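Local coordinates for cell division protein FtsI/penicillin binding protein 2 (Legionella pneumophila subsp. pneumophila ATCC 43290, PDB 4ZTK) that probably cross-links septal peptidoglycan during cell division as the D,D-transpeptidase domain of an FtsI-type penicillin-binding protein, at residues A[82-87]-A[246-251]; A[252-255]-A[259-262]; A[276-281]-A[297-302]. All blocks are in the same frame, centred on the assembly; numbering follows the deposited sequence.

Contact 1. Residues A[82-87]-A[246-251]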
# COMPACT_ATOMS: atom_id res chain seq x y z
N ILE A 82 3.95 1.26 4.44
CA ILE A 82 5.41 1.41 4.34
C ILE A 82 6.14 0.22 4.94
O ILE A 82 7.28 -0.06 4.58
CB ILE A 82 5.91 2.70 5.04
CG1 ILE A 82 7.34 3.04 4.60
CG2 ILE A 82 5.91 2.54 6.56
CD1 ILE A 82 7.47 3.30 3.15
N LYS A 83 5.49 -0.48 5.87
CA LYS A 83 6.14 -1.52 6.67
C LYS A 83 6.89 -2.61 5.89
O LYS A 83 7.99 -2.98 6.28
CB LYS A 83 5.15 -2.14 7.68
CG LYS A 83 4.85 -1.25 8.89
CD LYS A 83 3.81 -1.88 9.81
CE LYS A 83 3.77 -1.21 11.18
NZ LYS A 83 3.43 0.24 11.11
N PRO A 84 6.30 -3.12 4.78
CA PRO A 84 7.03 -4.12 3.99
C PRO A 84 8.39 -3.62 3.49
O PRO A 84 9.32 -4.42 3.39
CB PRO A 84 6.11 -4.36 2.79
CG PRO A 84 4.74 -4.12 3.33
CD PRO A 84 4.91 -2.97 4.30
N PHE A 85 8.49 -2.33 3.19
CA PHE A 85 9.74 -1.76 2.68
C PHE A 85 10.77 -1.55 3.78
O PHE A 85 11.97 -1.72 3.56
CB PHE A 85 9.46 -0.46 1.92
CG PHE A 85 8.47 -0.63 0.79
CD1 PHE A 85 8.90 -1.05 -0.46
CD2 PHE A 85 7.12 -0.39 0.98
CE1 PHE A 85 8.00 -1.22 -1.51
CE2 PHE A 85 6.21 -0.56 -0.05
CZ PHE A 85 6.65 -0.97 -1.31
N ILE A 86 10.30 -1.18 4.97
CA ILE A 86 11.16 -1.12 6.15
C ILE A 86 11.76 -2.49 6.40
O ILE A 86 12.97 -2.63 6.59
CB ILE A 86 10.38 -0.69 7.41
CG1 ILE A 86 9.89 0.76 7.28
CG2 ILE A 86 11.23 -0.84 8.66
CD1 ILE A 86 11.00 1.78 7.25
N ALA A 87 10.91 -3.51 6.38
CA ALA A 87 11.36 -4.89 6.58
C ALA A 87 12.34 -5.32 5.50
O ALA A 87 13.35 -5.97 5.80
CB ALA A 87 10.17 -5.84 6.62
N ALA A 246 -0.98 -11.23 -2.04
CA ALA A 246 -0.00 -10.53 -1.21
C ALA A 246 -0.50 -9.12 -1.00
O ALA A 246 -0.87 -8.44 -1.96
CB ALA A 246 1.35 -10.51 -1.89
N GLY A 247 -0.53 -8.66 0.24
CA GLY A 247 -0.98 -7.30 0.51
C GLY A 247 -0.76 -6.80 1.93
O GLY A 247 -0.49 -7.57 2.85
N LYS A 248 -0.88 -5.49 2.08
CA LYS A 248 -0.65 -4.83 3.36
C LYS A 248 -1.69 -3.76 3.63
O LYS A 248 -1.94 -2.89 2.79
CB LYS A 248 0.75 -4.20 3.40
CG LYS A 248 1.07 -3.51 4.73
CD LYS A 248 1.40 -4.53 5.80
CE LYS A 248 1.42 -3.91 7.19
NZ LYS A 248 0.06 -3.52 7.66
N THR A 249 -2.30 -3.84 4.80
CA THR A 249 -3.28 -2.87 5.24
C THR A 249 -2.61 -1.60 5.75
O THR A 249 -1.46 -1.61 6.19
CB THR A 249 -4.11 -3.43 6.40
OG1 THR A 249 -3.23 -3.84 7.46
CG2 THR A 249 -4.91 -4.64 5.93
N GLY A 250 -3.35 -0.50 5.68
CA GLY A 250 -2.95 0.73 6.34
C GLY A 250 -4.17 1.51 6.82
O GLY A 250 -5.22 1.48 6.17
N THR A 251 -4.02 2.18 7.95
CA THR A 251 -5.05 3.08 8.47
C THR A 251 -4.37 4.37 8.93
O THR A 251 -3.58 4.36 9.88
CB THR A 251 -5.81 2.46 9.66
OG1 THR A 251 -6.29 1.17 9.31
CG2 THR A 251 -6.99 3.34 10.06
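Lys248, whose aliphatic chain packs on Lys83 and Pro84, has its terminal nitrogen held by several groups. NZ donates to Thr249 O, one residue on in the same strand, at 2.8 Å, coming in 24° away from the carbonyl plane with a C=O...N angle of 133°. It also bonds to Ser134 OG and forms a salt bridge to a sulfonate oxygen of a bound 2-(N-cyclohexylamino)ethanesulfonic acid, probably a crystallisation component, which may mark the pocket. Bends at chi2 (76°) and chi4 curl the lysine chain and bring NZ back over its own strand. Across the contact the methylenes meet carbon to carbon. The outer ring edge of Pro84 lies against the stem of the lysine, with CD 3.9 Å from Lys248 CG, and CG of the same proline also reaches Lys248 CB. Farther out, Lys83 CD approaches Lys248 CE at 4.1 Å, the two chains crossing at a slant. Lys83 NZ and Lys248 NZ stay 6.1 Å apart, Lys83 NZ being bonded instead to Asn136 OD1 and Ser80 OG. Ser80 and Lys83 fit the SxxK motif of penicillin-binding proteins, and Lys248-Thr249-Gly250 the KTG motif, so this contact probably joins two walls of the transpeptidase active site. Helix 83-92 thus faces the outermost strand 246-253 of the five-stranded sheet, while Tyr196 of helix 189-200 touches both Pro84 and Lys248, helix 136-146 packs on Lys83 and Ile86, and helix 148-157 on Ile82, Phe85 and Ile86.

Contact 2. Residues A[252-255]-A[259-262]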
# COMPACT_ATOMS: atom_id res chain seq x y z
N VAL A 252 -4.67 5.47 8.27
CA VAL A 252 -4.02 6.74 8.59
C VAL A 252 -5.01 7.72 9.21
O VAL A 252 -6.13 7.89 8.72
CB VAL A 252 -3.39 7.37 7.32
CG1 VAL A 252 -2.70 8.69 7.66
CG2 VAL A 252 -2.40 6.40 6.69
N ILE A 253 -4.60 8.37 10.30
CA ILE A 253 -5.38 9.44 10.90
C ILE A 253 -4.85 10.78 10.41
O ILE A 253 -3.72 11.16 10.72
CB ILE A 253 -5.26 9.45 12.44
CG1 ILE A 253 -5.17 8.03 13.00
CG2 ILE A 253 -6.42 10.22 13.07
CD1 ILE A 253 -6.44 7.23 12.85
N GLU A 254 -5.65 11.51 9.64
CA GLU A 254 -5.29 12.87 9.26
C GLU A 254 -5.71 13.84 10.36
O GLU A 254 -5.77 13.46 11.53
CB GLU A 254 -5.89 13.25 7.90
CG GLU A 254 -5.31 12.45 6.73
CD GLU A 254 -5.55 13.11 5.39
OE1 GLU A 254 -6.45 13.97 5.29
OE2 GLU A 254 -4.82 12.78 4.42
N ASN A 255 -6.00 15.08 9.99
CA ASN A 255 -6.36 16.10 10.97
C ASN A 255 -7.61 15.74 11.78
O ASN A 255 -8.57 15.19 11.23
CB ASN A 255 -6.53 17.47 10.30
CG ASN A 255 -7.65 17.48 9.28
OD1 ASN A 255 -8.81 17.72 9.61
ND2 ASN A 255 -7.30 17.24 8.02
N TYR A 259 -10.05 9.68 8.71
CA TYR A 259 -9.44 8.38 8.45
C TYR A 259 -9.21 8.08 6.98
O TYR A 259 -10.11 8.24 6.15
CB TYR A 259 -10.31 7.27 9.04
CG TYR A 259 -10.13 7.05 10.52
CD1 TYR A 259 -10.49 8.03 11.44
CD2 TYR A 259 -9.62 5.86 11.00
CE1 TYR A 259 -10.33 7.83 12.80
CE2 TYR A 259 -9.46 5.64 12.35
CZ TYR A 259 -9.81 6.63 13.25
OH TYR A 259 -9.65 6.41 14.60
N LEU A 260 -8.00 7.64 6.66
CA LEU A 260 -7.74 7.00 5.38
C LEU A 260 -7.59 5.51 5.63
O LEU A 260 -6.82 5.09 6.50
CB LEU A 260 -6.46 7.54 4.73
CG LEU A 260 -6.43 9.02 4.32
CD1 LEU A 260 -5.10 9.35 3.64
CD2 LEU A 260 -7.59 9.36 3.40
N ALA A 261 -8.35 4.71 4.89
CA ALA A 261 -8.24 3.25 4.97
C ALA A 261 -7.59 2.73 3.69
O ALA A 261 -8.11 2.94 2.60
CB ALA A 261 -9.60 2.63 5.19
N LEU A 262 -6.47 2.04 3.84
CA LEU A 262 -5.65 1.67 2.69
C LEU A 262 -5.42 0.18 2.59
O LEU A 262 -5.33 -0.51 3.60
CB LEU A 262 -4.27 2.34 2.79
CG LEU A 262 -4.14 3.86 2.89
CD1 LEU A 262 -4.33 4.32 4.33
CD2 LEU A 262 -2.79 4.31 2.35
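This is the paired end of a beta hairpin, in which strand 246-253, outermost in the five-stranded antiparallel sheet, turns back into strand 259-267. Val252 and Leu260 form a hydrogen-bonded pair: Val252 N donates to Leu260 O and Leu260 N to Val252 O, each at 2.8 Å and nearly straight, with N-H...O angles of 165° and 170°. Val252 O is also met by a CA-H of Tyr259. Ile253 and Tyr259, the adjoining non-hydrogen-bonded pair, send their side chains to one face of the sheet, where they run side by side. A chi2 of -69° bends the isoleucine chain so that CD1 stands over the ring, 3.7 Å from its centroid, in a CH-pi contact displaced toward the CE2-CZ rim. On the opposite face Val252, Leu260 and Leu262 form an apolar row. The methyl CG2 of Val252 reaches past the direct partner to Leu262 CD1 at 3.7 Å. Next along the chain, Glu254 lies obliquely over Leu260, its OE2 3.5 Å from Leu260 CD1, and its OE1 makes a long, weak ion pair with Arg74. Phe76 packs on Leu260 and Leu262 and Trp71 on Leu260; both leucines are buried, while Val252 stays partly exposed and Ile253 exposed. The side chain of Tyr259 comes, at the nearest atoms, within about 4 Å of the bound cyclohexylaminoethanesulfonic acid. The hairpin continues a strand carrying a probable KTG motif, consistent with the strand that borders the active-site cleft in penicillin-binding proteins.

Contact 3. Residues A[276-281]-A[297-302]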
# COMPACT_ATOMS: atom_id res chain seq x y z
N LEU A 276 -2.45 -3.59 -7.14
CA LEU A 276 -3.64 -2.81 -6.80
C LEU A 276 -3.42 -1.99 -5.54
O LEU A 276 -2.75 -2.44 -4.62
CB LEU A 276 -4.86 -3.72 -6.58
CG LEU A 276 -5.27 -4.73 -7.65
CD1 LEU A 276 -4.43 -6.00 -7.57
CD2 LEU A 276 -6.74 -5.06 -7.49
N LEU A 277 -4.02 -0.81 -5.52
CA LEU A 277 -4.02 0.06 -4.35
C LEU A 277 -5.43 0.61 -4.19
O LEU A 277 -6.01 1.16 -5.13
CB LEU A 277 -3.01 1.19 -4.52
CG LEU A 277 -2.98 2.27 -3.43
CD1 LEU A 277 -2.78 1.64 -2.05
CD2 LEU A 277 -1.89 3.30 -3.71
N VAL A 278 -5.97 0.46 -2.99
CA VAL A 278 -7.30 0.97 -2.67
C VAL A 278 -7.18 1.92 -1.49
O VAL A 278 -6.57 1.59 -0.47
CB VAL A 278 -8.27 -0.17 -2.27
CG1 VAL A 278 -9.59 0.40 -1.82
CG2 VAL A 278 -8.47 -1.13 -3.43
N VAL A 279 -7.77 3.11 -1.62
CA VAL A 279 -7.81 4.06 -0.52
C VAL A 279 -9.21 4.61 -0.36
O VAL A 279 -9.81 5.10 -1.31
CB VAL A 279 -6.81 5.23 -0.71
CG1 VAL A 279 -6.98 6.26 0.40
CG2 VAL A 279 -5.39 4.70 -0.72
N ILE A 280 -9.75 4.50 0.86
CA ILE A 280 -11.07 5.02 1.18
C ILE A 280 -10.88 6.14 2.17
O ILE A 280 -10.10 6.01 3.11
CB ILE A 280 -11.95 3.94 1.85
CG1 ILE A 280 -11.97 2.64 1.02
CG2 ILE A 280 -13.36 4.47 2.10
CD1 ILE A 280 -12.52 2.80 -0.38
N GLU A 281 -11.59 7.25 1.98
CA GLU A 281 -11.44 8.39 2.89
C GLU A 281 -12.69 8.64 3.73
O GLU A 281 -13.76 8.89 3.19
CB GLU A 281 -11.08 9.66 2.10
CG GLU A 281 -10.92 10.89 2.97
CD GLU A 281 -10.70 12.15 2.16
OE1 GLU A 281 -10.17 13.13 2.72
OE2 GLU A 281 -11.05 12.16 0.95
N GLU A 297 -10.58 -3.73 7.09
CA GLU A 297 -12.03 -3.87 7.13
C GLU A 297 -12.71 -3.22 5.93
O GLU A 297 -13.72 -3.73 5.44
CB GLU A 297 -12.59 -3.28 8.43
CG GLU A 297 -12.14 -4.02 9.68
CD GLU A 297 -12.25 -3.17 10.94
OE1 GLU A 297 -12.29 -3.75 12.05
OE2 GLU A 297 -12.29 -1.92 10.83
N LEU A 298 -12.15 -2.11 5.44
CA LEU A 298 -12.78 -1.37 4.35
C LEU A 298 -12.11 -1.57 2.99
O LEU A 298 -12.78 -1.88 2.00
CB LEU A 298 -12.83 0.13 4.67
CG LEU A 298 -13.55 0.56 5.95
CD1 LEU A 298 -13.58 2.08 6.05
CD2 LEU A 298 -14.96 -0.02 6.01
N ALA A 299 -10.80 -1.37 2.94
CA ALA A 299 -10.08 -1.35 1.67
C ALA A 299 -9.78 -2.75 1.15
O ALA A 299 -9.80 -2.99 -0.06
CB ALA A 299 -8.78 -0.55 1.80
N ALA A 300 -9.49 -3.67 2.06
CA ALA A 300 -9.16 -5.05 1.69
C ALA A 300 -10.29 -5.79 0.96
O ALA A 300 -10.03 -6.46 -0.04
CB ALA A 300 -8.67 -5.85 2.90
N PRO A 301 -11.54 -5.69 1.45
CA PRO A 301 -12.58 -6.39 0.68
C PRO A 301 -12.80 -5.78 -0.70
O PRO A 301 -13.18 -6.50 -1.62
CB PRO A 301 -13.83 -6.25 1.56
CG PRO A 301 -13.54 -5.14 2.50
CD PRO A 301 -12.07 -5.16 2.72
N VAL A 302 -12.55 -4.48 -0.84
CA VAL A 302 -12.67 -3.83 -2.14
C VAL A 302 -11.60 -4.35 -3.09
O VAL A 302 -11.88 -4.67 -4.25
CB VAL A 302 -12.58 -2.29 -2.02
CG1 VAL A 302 -12.57 -1.65 -3.40
CG2 VAL A 302 -13.75 -1.75 -1.20
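Val278 presents both its methyl groups to one side of helix 297-302 and sits between Ala299 and Val302. With CG1 anti to its backbone nitrogen (chi1 174°), that methyl reaches both neighbours, meeting Ala299 CB at 3.8 Å and Val302 CG1 at 3.9 Å. The second methyl, CG2, also touches Val302, 4.1 Å from CG1 of that residue, the two valines meeting at an oblique angle. Ala299 aims its single methyl at the strand, where CB rests 3.8 Å from Val278 O as well. The small side chain of Ala299 is consistent with the close approach here: the axes of strand 276-281 and the helical segment come to 7.8 Å, with N-to-C directions 142° apart. This is the C-terminal helix of the penicillin-binding protein fold lying on one face of the central sheet. Leu277 and Val279, pointing to the opposite face, pack instead on helix 189-200, giving the alpha-beta-alpha layering shared with beta-lactamases. One strand position beyond Val279, Ile280 again turns toward the helix, but only loosely, its CG1 lying 4.5 Å from Ala299 CA. The helix is kinked at Pro301, whose nitrogen makes no bond to the preceding turn; the proline packs on Tyr39. Ile46 of strand 43-49 touches both Val278 and Val302, and Phe263 of strand 259-267 reaches Ala299.

Overall arrangement
The three contacts follow one another along the chain and all involve the same antiparallel sheet. Contacts 1 and 2, with centres 15 Å apart, share strand 246-253 and are joined where Gly250 O lies 2.7 Å from Leu262 N, a probable hydrogen bond. Both border the pocket occupied by the sulfonic acid, which Lys248, Thr249 and Thr251 bind directly. Contact 3 lies farther into the sheet, its centre 12 Å from that of contact 2. These two are linked by a probable backbone hydrogen bond, Ala261 N to Ile280 O at 2.8 Å, and Ala299 CB packs 3.5 Å from Leu262 C. Contacts 1 and 3 do not touch, their nearest atoms being about 5 Å apart.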